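Local coordinates for enterobactin synthetase component F-related protein (Vibrio cholerae serotype O1, PDB 4OXI), which is an adenylation-domain protein that probably uses ATP to activate glycine as glycyl-adenylate, in a lipopolysaccharide-modification pathway linked to antimicrobial peptide resistance, at residues S244-D247 / K248-L252; D272-Y275 / S276-S279; S408-E411 / G412-G415; D431-N434 / T435-A438. All coordinates share one frame; numbering follows the deposited sequence.

Contact 1. Residues S244-D247 / K248-L252; sequences SQID and KLFPL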
loop_
_atom_site.group_PDB
_atom_site.type_symbol
_atom_site.label_atom_id
_atom_site.label_comp_id
_atom_site.label_asym_id
_atom_site.label_seq_id
_atom_site.Cartn_x
_atom_site.Cartn_y
_atom_site.Cartn_z
ATOM N N SER A 244 11.090 -11.909 -2.774
ATOM C CA SER A 244 11.670 -13.256 -2.886
ATOM C C SER A 244 10.792 -14.319 -2.213
ATOM O O SER A 244 10.679 -15.425 -2.725
ATOM C CB SER A 244 13.087 -13.318 -2.315
ATOM O OG SER A 244 13.030 -13.398 -0.905
ATOM N N GLN A 245 10.162 -13.990 -1.084
ATOM C CA GLN A 245 9.270 -14.948 -0.425
ATOM C C GLN A 245 8.091 -15.275 -1.322
ATOM O O GLN A 245 7.756 -16.442 -1.529
ATOM C CB GLN A 245 8.723 -14.418 0.905
ATOM C CG GLN A 245 9.756 -13.982 1.925
ATOM C CD GLN A 245 10.728 -15.089 2.318
ATOM O OE1 GLN A 245 10.396 -16.278 2.268
ATOM N NE2 GLN A 245 11.936 -14.695 2.722
ATOM N N ILE A 246 7.452 -14.240 -1.858
ATOM C CA ILE A 246 6.241 -14.449 -2.644
ATOM C C ILE A 246 6.554 -15.144 -3.981
ATOM O O ILE A 246 5.817 -16.025 -4.434
ATOM C CB ILE A 246 5.444 -13.126 -2.801
ATOM C CG1 ILE A 246 3.951 -13.408 -2.768
ATOM C CG2 ILE A 246 5.868 -12.327 -4.023
ATOM C CD1 ILE A 246 3.422 -13.462 -1.352
ATOM N N ASP A 247 7.681 -14.781 -4.584
ATOM C CA ASP A 247 8.089 -15.400 -5.833
ATOM C C ASP A 247 8.379 -16.905 -5.683
ATOM O O ASP A 247 8.099 -17.688 -6.587
ATOM C CB ASP A 247 9.299 -14.687 -6.405
ATOM C CG ASP A 247 9.942 -15.464 -7.526
ATOM O OD1 ASP A 247 9.288 -15.610 -8.582
ATOM O OD2 ASP A 247 11.096 -15.922 -7.354
ATOM N N LYS A 248 8.919 -17.317 -4.541
ATOM C CA LYS A 248 9.235 -18.731 -4.370
ATOM C C LYS A 248 8.039 -19.579 -3.924
ATOM O O LYS A 248 7.907 -20.720 -4.354
ATOM C CB LYS A 248 10.471 -18.937 -3.483
ATOM C CG LYS A 248 10.228 -18.946 -1.990
ATOM C CD LYS A 248 11.220 -19.902 -1.328
ATOM C CE LYS A 248 11.144 -19.854 0.183
ATOM N NZ LYS A 248 11.739 -18.598 0.721
ATOM N N LEU A 249 7.152 -19.019 -3.101
ATOM C CA LEU A 249 5.900 -19.708 -2.763
ATOM C C LEU A 249 4.882 -19.755 -3.904
ATOM O O LEU A 249 4.191 -20.765 -4.086
ATOM C CB LEU A 249 5.242 -19.070 -1.546
ATOM C CG LEU A 249 5.817 -19.492 -0.205
ATOM C CD1 LEU A 249 5.016 -18.855 0.904
ATOM C CD2 LEU A 249 5.786 -21.006 -0.099
ATOM N N PHE A 250 4.776 -18.662 -4.660
ATOM C CA PHE A 250 3.790 -18.581 -5.733
ATOM C C PHE A 250 4.414 -18.026 -7.008
ATOM O O PHE A 250 4.116 -16.898 -7.414
ATOM C CB PHE A 250 2.625 -17.694 -5.304
ATOM C CG PHE A 250 2.068 -18.049 -3.962
ATOM C CD1 PHE A 250 1.198 -19.114 -3.823
ATOM C CD2 PHE A 250 2.422 -17.322 -2.843
ATOM C CE1 PHE A 250 0.687 -19.449 -2.590
ATOM C CE2 PHE A 250 1.916 -17.645 -1.599
ATOM C CZ PHE A 250 1.048 -18.713 -1.468
ATOM N N PRO A 251 5.273 -18.823 -7.657
ATOM C CA PRO A 251 5.986 -18.330 -8.841
ATOM C C PRO A 251 5.055 -18.078 -10.022
ATOM O O PRO A 251 4.126 -18.851 -10.254
ATOM C CB PRO A 251 6.965 -19.467 -9.159
ATOM C CG PRO A 251 6.304 -20.702 -8.598
ATOM C CD PRO A 251 5.563 -20.240 -7.368
ATOM N N LEU A 252 5.302 -17.000 -10.759
ATOM C CA LEU A 252 4.539 -16.718 -11.967
ATOM C C LEU A 252 5.413 -17.031 -13.158
ATOM O O LEU A 252 6.601 -17.267 -13.009
ATOM C CB LEU A 252 4.166 -15.235 -12.034
ATOM C CG LEU A 252 3.389 -14.654 -10.854
ATOM C CD1 LEU A 252 3.025 -13.170 -11.087
ATOM C CD2 LEU A 252 2.161 -15.496 -10.615
HETATM O O HOH W 1 7.113 -14.919 -9.898
#
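The Gln245 chain folds back at chi2 (-58°), and Lys248 has its CG between its own backbone N and carbonyl carbon (chi1 85°) with a further bend at chi4. These bends lay the two side chains alongside each other, pointing the same way. Lys248 NZ then reaches Gln245 OE1 at 3.1 Å, a hydrogen bond. The ammonium sits well above the amide plane. The lysine stays on the exposed side, while the glutamine also packs against Phe389 and Glu390. Both residues belong to the last turns of helix 236-249, within the AMP-binding enzyme family region. Leu249 N donates a nearly straight bond to Gln245 O (3.1 Å, 169°). The following bond, Phe250 N to Ile246 O, is shorter at 2.8 Å. Phe250 is the first residue to leave helical backbone angles. Its ring turns back along the helix, with CD2 4.2 Å from Ile246 CG1, and meets the Phe334 ring edge-to-face. Past this point Pro251 CA lies 3.2 Å from Asp247 O. A water ties the exit together: it donates to Asp247 OD1 at 2.6 Å and accepts from Leu252 N at 2.9 Å. The carboxylate of Asp247 is thus linked to the backbone five residues on. Leu252 itself packs on Leu332 of strand 332-336.

Contact 2. Residues D272-Y275 / S276-S279; sequences DIFY and SLIS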
loop_
_atom_site.group_PDB
_atom_site.type_symbol
_atom_site.label_atom_id
_atom_site.label_comp_id
_atom_site.label_asym_id
_atom_site.label_seq_id
_atom_site.Cartn_x
_atom_site.Cartn_y
_atom_site.Cartn_z
ATOM N N ASP A 272 2.074 -5.713 -6.482
ATOM C CA ASP A 272 1.635 -5.875 -7.875
ATOM C C ASP A 272 2.783 -5.609 -8.842
ATOM O O ASP A 272 3.076 -6.420 -9.733
ATOM C CB ASP A 272 0.489 -4.897 -8.228
ATOM C CG ASP A 272 -0.734 -5.023 -7.300
ATOM O OD1 ASP A 272 -0.989 -6.134 -6.770
ATOM O OD2 ASP A 272 -1.461 -4.001 -7.110
ATOM N N ILE A 273 3.427 -4.459 -8.657
ATOM C CA ILE A 273 4.453 -3.975 -9.582
ATOM C C ILE A 273 5.690 -4.868 -9.633
ATOM O O ILE A 273 6.172 -5.207 -10.715
ATOM C CB ILE A 273 4.887 -2.529 -9.225
ATOM C CG1 ILE A 273 3.729 -1.554 -9.429
ATOM C CG2 ILE A 273 6.066 -2.096 -10.059
ATOM C CD1 ILE A 273 4.088 -0.102 -9.091
ATOM N N PHE A 274 6.221 -5.253 -8.477
ATOM C CA PHE A 274 7.481 -5.988 -8.481
ATOM C C PHE A 274 7.313 -7.491 -8.639
ATOM O O PHE A 274 8.217 -8.161 -9.142
ATOM C CB PHE A 274 8.353 -5.589 -7.283
ATOM C CG PHE A 274 8.835 -4.178 -7.382
ATOM C CD1 PHE A 274 9.909 -3.867 -8.205
ATOM C CD2 PHE A 274 8.183 -3.154 -6.709
ATOM C CE1 PHE A 274 10.338 -2.568 -8.339
ATOM C CE2 PHE A 274 8.610 -1.848 -6.834
ATOM C CZ PHE A 274 9.687 -1.551 -7.648
ATOM N N TYR A 275 6.148 -7.998 -8.233
ATOM C CA TYR A 275 5.754 -9.377 -8.504
ATOM C C TYR A 275 5.687 -9.575 -10.014
ATOM O O TYR A 275 6.180 -10.562 -10.552
ATOM C CB TYR A 275 4.361 -9.599 -7.950
ATOM C CG TYR A 275 3.912 -11.028 -7.743
ATOM C CD1 TYR A 275 4.818 -12.089 -7.672
ATOM C CD2 TYR A 275 2.567 -11.305 -7.581
ATOM C CE1 TYR A 275 4.370 -13.399 -7.443
ATOM C CE2 TYR A 275 2.119 -12.580 -7.354
ATOM C CZ TYR A 275 3.014 -13.627 -7.288
ATOM O OH TYR A 275 2.498 -14.882 -7.068
ATOM N N SER A 276 5.056 -8.635 -10.708
ATOM C CA SER A 276 4.966 -8.752 -12.154
ATOM C C SER A 276 6.358 -8.645 -12.781
ATOM O O SER A 276 6.708 -9.392 -13.689
ATOM C CB SER A 276 4.043 -7.676 -12.729
ATOM O OG SER A 276 4.037 -7.739 -14.152
ATOM N N LEU A 277 7.150 -7.711 -12.284
ATOM C CA LEU A 277 8.444 -7.411 -12.882
ATOM C C LEU A 277 9.407 -8.598 -12.774
ATOM O O LEU A 277 10.070 -8.956 -13.738
ATOM C CB LEU A 277 9.038 -6.185 -12.188
ATOM C CG LEU A 277 10.324 -5.503 -12.660
ATOM C CD1 LEU A 277 10.399 -5.301 -14.168
ATOM C CD2 LEU A 277 10.399 -4.160 -11.954
ATOM N N ILE A 278 9.483 -9.207 -11.596
ATOM C CA ILE A 278 10.420 -10.299 -11.386
ATOM C C ILE A 278 10.026 -11.515 -12.217
ATOM O O ILE A 278 10.858 -12.374 -12.507
ATOM C CB ILE A 278 10.536 -10.670 -9.895
ATOM C CG1 ILE A 278 11.745 -11.584 -9.656
ATOM C CG2 ILE A 278 9.270 -11.331 -9.411
ATOM C CD1 ILE A 278 12.019 -11.838 -8.188
ATOM N N SER A 279 8.758 -11.561 -12.623
ATOM C CA SER A 279 8.226 -12.695 -13.360
ATOM C C SER A 279 8.252 -12.488 -14.862
ATOM O O SER A 279 7.985 -13.425 -15.606
ATOM C CB SER A 279 6.778 -12.952 -12.951
ATOM O OG SER A 279 6.655 -13.056 -11.549
#
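Ser279 OG donates to Tyr275 O at 2.7 Å, one turn back along helix 268-279. This helix is the crossover of a beta-alpha-beta unit, between strands 257-260 and 282-285. The hydroxyl oxygen lies nearly along the C=O axis, with a C=O...OG angle of 165°. Its place follows from chi1 of -52°, which sets OG beside the residue's own backbone N, pointing back to the carbonyl oxygen one turn earlier. Ser279 N makes a weak bond to the same Tyr275 O. The carbonyl therefore has the serine hydroxyl as its main partner near the end of the helix.

Upstream, the backbone bonds are of regular i to i+4 type. Ser276 N donates to Asp272 O and Leu277 N to Ile273 O, both at 3.1 Å. Ile278 N donates to Phe274 O at 3.0 Å, and the N-H...O angle there is 163°.

Two buried polar ends find partners elsewhere. Asp272 OD2 accepts from Gln260 NE2, on strand 257-260. Tyr275 OH is hydrogen-bonded to Phe250 O, just past the end of helix 236-249.

The apolar side chains spread over other helices. Ile273 and Phe274 pack on helix 108-119, and Leu277 also reaches helix 51-62. Phe274 and Leu277 lie side by side and point the same way. One face of the Phe274 ring carries Ile273 CG2, offset toward the rim. Leu277 CD2 approaches the same ring obliquely, 3.8 Å from Phe274 CD1.

Contact 3. Residues S408-E411 / G412-G415; sequences SAPE and GYRG
Tyr413 N donates to Pro410 O at 3.1 Å, the hydrogen bond that closes the turn. The N-H...O angle is 157°, and the donor is tilted from the carbonyl plane. Gly412, at the third position of the turn, has a positive phi of 80°, which suits glycine at this place in a type II turn.

Other polar atoms have partners outside the turn. Glu411 OE1 accepts from Asn458 N, the Glu411 chain bending at chi2 on its way there, and Tyr413 OH is hydrogen-bonded to Glu402 OE1. Lys456 NZ donates to Ala409 O and the backbone of Lys456 also bonds to Gly412 and Tyr413, so the loop is tied to strand 445-457 by main chain and side chain alike.

Apolar contacts fill the inner side. Tyr413 CG is anti to the backbone N (chi1 -157°), and the ring then lies beside the Pro410 ring, the two side chains crossing at a slant. Pro410 CD is 3.7 Å from Tyr413 CD1, and Pro410 CG is 3.9 Å from the same atom. Ala409 CB sits 4.1 Å from Tyr413 CB. Met404 of strand 403-405 touches all three of these side chains.

Residues 410-413 form a type II beta turn. It lies in the connection between strands 403-405 and 416-419, at the surface of an antiparallel sheet.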
loop_
_atom_site.group_PDB
_atom_site.type_symbol
_atom_site.label_atom_id
_atom_site.label_comp_id
_atom_site.label_asym_id
_atom_site.label_seq_id
_atom_site.Cartn_x
_atom_site.Cartn_y
_atom_site.Cartn_z
ATOM N N SER A 408 7.093 -21.716 19.840
ATOM C CA SER A 408 6.984 -22.245 21.201
ATOM C C SER A 408 5.573 -22.105 21.778
ATOM O O SER A 408 5.242 -22.724 22.785
ATOM C CB SER A 408 7.955 -21.523 22.140
ATOM O OG SER A 408 9.295 -21.685 21.728
ATOM N N ALA A 409 4.746 -21.274 21.158
ATOM C CA ALA A 409 3.425 -21.007 21.713
ATOM C C ALA A 409 2.518 -22.225 21.591
ATOM O O ALA A 409 2.480 -22.867 20.550
ATOM C CB ALA A 409 2.797 -19.814 21.028
ATOM N N PRO A 410 1.765 -22.530 22.657
ATOM C CA PRO A 410 0.889 -23.708 22.692
ATOM C C PRO A 410 -0.453 -23.424 22.034
ATOM O O PRO A 410 -0.788 -22.259 21.822
ATOM C CB PRO A 410 0.682 -23.926 24.194
ATOM C CG PRO A 410 0.723 -22.522 24.769
ATOM C CD PRO A 410 1.737 -21.770 23.925
ATOM N N GLU A 411 -1.199 -24.479 21.721
ATOM C CA GLU A 411 -2.545 -24.350 21.170
ATOM C C GLU A 411 -3.363 -23.379 22.010
ATOM O O GLU A 411 -3.274 -23.394 23.238
ATOM C CB GLU A 411 -3.240 -25.722 21.111
ATOM C CG GLU A 411 -4.766 -25.672 20.869
ATOM C CD GLU A 411 -5.141 -25.545 19.395
ATOM O OE1 GLU A 411 -4.227 -25.548 18.546
ATOM O OE2 GLU A 411 -6.349 -25.449 19.076
ATOM N N GLY A 412 -4.129 -22.522 21.334
ATOM C CA GLY A 412 -5.016 -21.570 21.985
ATOM C C GLY A 412 -4.381 -20.298 22.529
ATOM O O GLY A 412 -5.093 -19.411 23.004
ATOM N N TYR A 413 -3.054 -20.204 22.482
ATOM C CA TYR A 413 -2.363 -19.019 22.995
ATOM C C TYR A 413 -2.872 -17.744 22.315
ATOM O O TYR A 413 -3.105 -17.725 21.104
ATOM C CB TYR A 413 -0.859 -19.148 22.803
ATOM C CG TYR A 413 -0.060 -18.290 23.747
ATOM C CD1 TYR A 413 0.114 -18.664 25.074
ATOM C CD2 TYR A 413 0.524 -17.107 23.318
ATOM C CE1 TYR A 413 0.844 -17.883 25.947
ATOM C CE2 TYR A 413 1.259 -16.320 24.183
ATOM C CZ TYR A 413 1.413 -16.712 25.498
ATOM O OH TYR A 413 2.147 -15.929 26.358
ATOM N N ARG A 414 -3.027 -16.683 23.099
ATOM C CA ARG A 414 -3.783 -15.516 22.670
ATOM C C ARG A 414 -3.063 -14.247 23.111
ATOM O O ARG A 414 -2.469 -14.212 24.189
ATOM C CB ARG A 414 -5.186 -15.574 23.290
ATOM C CG ARG A 414 -6.185 -14.556 22.758
ATOM C CD ARG A 414 -7.514 -14.610 23.531
ATOM N NE ARG A 414 -8.534 -13.770 22.903
ATOM C CZ ARG A 414 -8.640 -12.454 23.083
ATOM N NH1 ARG A 414 -7.787 -11.819 23.884
ATOM N NH2 ARG A 414 -9.594 -11.768 22.460
ATOM N N GLY A 415 -3.103 -13.213 22.273
ATOM C CA GLY A 415 -2.507 -11.934 22.619
ATOM C C GLY A 415 -2.136 -11.087 21.410
ATOM O O GLY A 415 -2.596 -11.335 20.287
#

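Contact 4. Residues D431-N434 / T435-A438; sequences DPLN and TQSA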
loop_
_atom_site.group_PDB
_atom_site.type_symbol
_atom_site.label_atom_id
_atom_site.label_comp_id
_atom_site.label_asym_id
_atom_site.label_seq_id
_atom_site.Cartn_x
_atom_site.Cartn_y
_atom_site.Cartn_z
ATOM N N ASP A 431 10.574 10.325 13.790
ATOM C CA ASP A 431 9.484 10.345 14.767
ATOM C C ASP A 431 9.848 9.387 15.898
ATOM O O ASP A 431 9.313 8.282 15.985
ATOM C CB ASP A 431 8.173 9.936 14.085
ATOM C CG ASP A 431 6.955 10.087 14.984
ATOM O OD1 ASP A 431 7.105 10.277 16.218
ATOM O OD2 ASP A 431 5.825 9.987 14.447
ATOM N N PRO A 432 10.789 9.805 16.758
ATOM C CA PRO A 432 11.340 8.937 17.803
ATOM C C PRO A 432 10.297 8.551 18.838
ATOM O O PRO A 432 10.361 7.447 19.383
ATOM C CB PRO A 432 12.423 9.810 18.445
ATOM C CG PRO A 432 12.774 10.815 17.386
ATOM C CD PRO A 432 11.459 11.116 16.729
ATOM N N LEU A 433 9.346 9.435 19.108
ATOM C CA LEU A 433 8.287 9.099 20.051
ATOM C C LEU A 433 7.427 7.921 19.584
ATOM O O LEU A 433 7.276 6.949 20.324
ATOM C CB LEU A 433 7.435 10.320 20.409
ATOM C CG LEU A 433 8.160 11.252 21.394
ATOM C CD1 LEU A 433 7.293 12.424 21.828
ATOM C CD2 LEU A 433 8.674 10.478 22.612
ATOM N N ASN A 434 6.877 7.987 18.371
ATOM C CA ASN A 434 6.123 6.841 17.846
ATOM C C ASN A 434 6.991 5.592 17.658
ATOM O O ASN A 434 6.521 4.468 17.854
ATOM C CB ASN A 434 5.389 7.191 16.548
ATOM C CG ASN A 434 4.224 8.136 16.778
ATOM O OD1 ASN A 434 3.205 7.755 17.359
ATOM N ND2 ASN A 434 4.364 9.370 16.315
ATOM N N THR A 435 8.257 5.789 17.296
ATOM C CA THR A 435 9.192 4.671 17.164
ATOM C C THR A 435 9.390 3.958 18.499
ATOM O O THR A 435 9.318 2.728 18.573
ATOM C CB THR A 435 10.549 5.148 16.664
ATOM O OG1 THR A 435 10.402 5.675 15.340
ATOM C CG2 THR A 435 11.550 4.000 16.653
ATOM N N GLN A 436 9.637 4.745 19.547
ATOM C CA GLN A 436 9.853 4.229 20.897
ATOM C C GLN A 436 8.654 3.442 21.416
ATOM O O GLN A 436 8.812 2.427 22.089
ATOM C CB GLN A 436 10.160 5.381 21.859
ATOM C CG GLN A 436 9.934 5.034 23.325
ATOM C CD GLN A 436 9.974 6.253 24.242
ATOM O OE1 GLN A 436 9.468 7.326 23.896
ATOM N NE2 GLN A 436 10.581 6.090 25.418
ATOM N N SER A 437 7.450 3.895 21.096
ATOM C CA SER A 437 6.267 3.216 21.607
ATOM C C SER A 437 5.899 1.941 20.825
ATOM O O SER A 437 5.263 1.039 21.366
ATOM C CB SER A 437 5.084 4.183 21.662
ATOM O OG SER A 437 4.808 4.707 20.378
ATOM N N ALA A 438 6.306 1.850 19.562
ATOM C CA ALA A 438 5.896 0.711 18.739
ATOM C C ALA A 438 7.008 -0.319 18.546
ATOM O O ALA A 438 6.740 -1.502 18.342
ATOM C CB ALA A 438 5.362 1.187 17.393
#
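Asp431 O takes two hydrogen bonds from Thr435. Thr435 N donates at 3.0 Å in the carbonyl plane. Thr435 OG1 donates at 2.9 Å from above that plane, 49° out of it. Thr435 chi1 of -64° puts OG1 beside the residue's own backbone N, where it can turn back to the preceding turn. The same OG1 is also bonded to Tyr428 N.

Asp431 is the N-cap of helix 432-438. Its OD1 accepts from Asn434 N at 3.2 Å with an angle of 166°, met from above the carboxylate plane. The capping bond thus comes from the Asn434 backbone; the side chain adds a weak bond, from ND2 to OD1. The partial positive charge at the helix start would probably suit the acid.

Further along, Gln436 N donates to Pro432 O at 2.8 Å, and Ser437 N to Leu433 O. Ser437 OG adds a side-chain bond, to Asn434 O at 3.1 Å, again from above the carbonyl plane.

Packing is light on this exposed helix. Leu433 and Gln436 run side by side, and Leu433 CD2 comes 3.5 Å from Gln436 OE1. Asn434 and Ala438 rest on Tyr428 in the preceding loop. The short helix leads directly into strand 439-442, and the Ala438 backbone is hydrogen-bonded to Arg449 of strand 445-457.

In the fold
The four contacts follow one another along the chain. Contacts 1 and 2 are neighbours, with centres about 10 Å apart. They join the end of helix 236-249 to helix 268-279, on the same side of the chain's centre. Contact 3 lies on the antiparallel sheet, about 28 Å from contact 1 and about 35 Å from contact 2, centre to centre. Contact 4 is about 28 Å from contact 3; both adjoin strand 445-457. It lies across the chain's centre from contact 2. The side chains of Ile246, Asp272 and Ala438 are each about 11 Å from the bound glycyl-adenosine-5'-phosphate, so contacts 1, 2 and 4 lie near the ligand without touching it through these side chains.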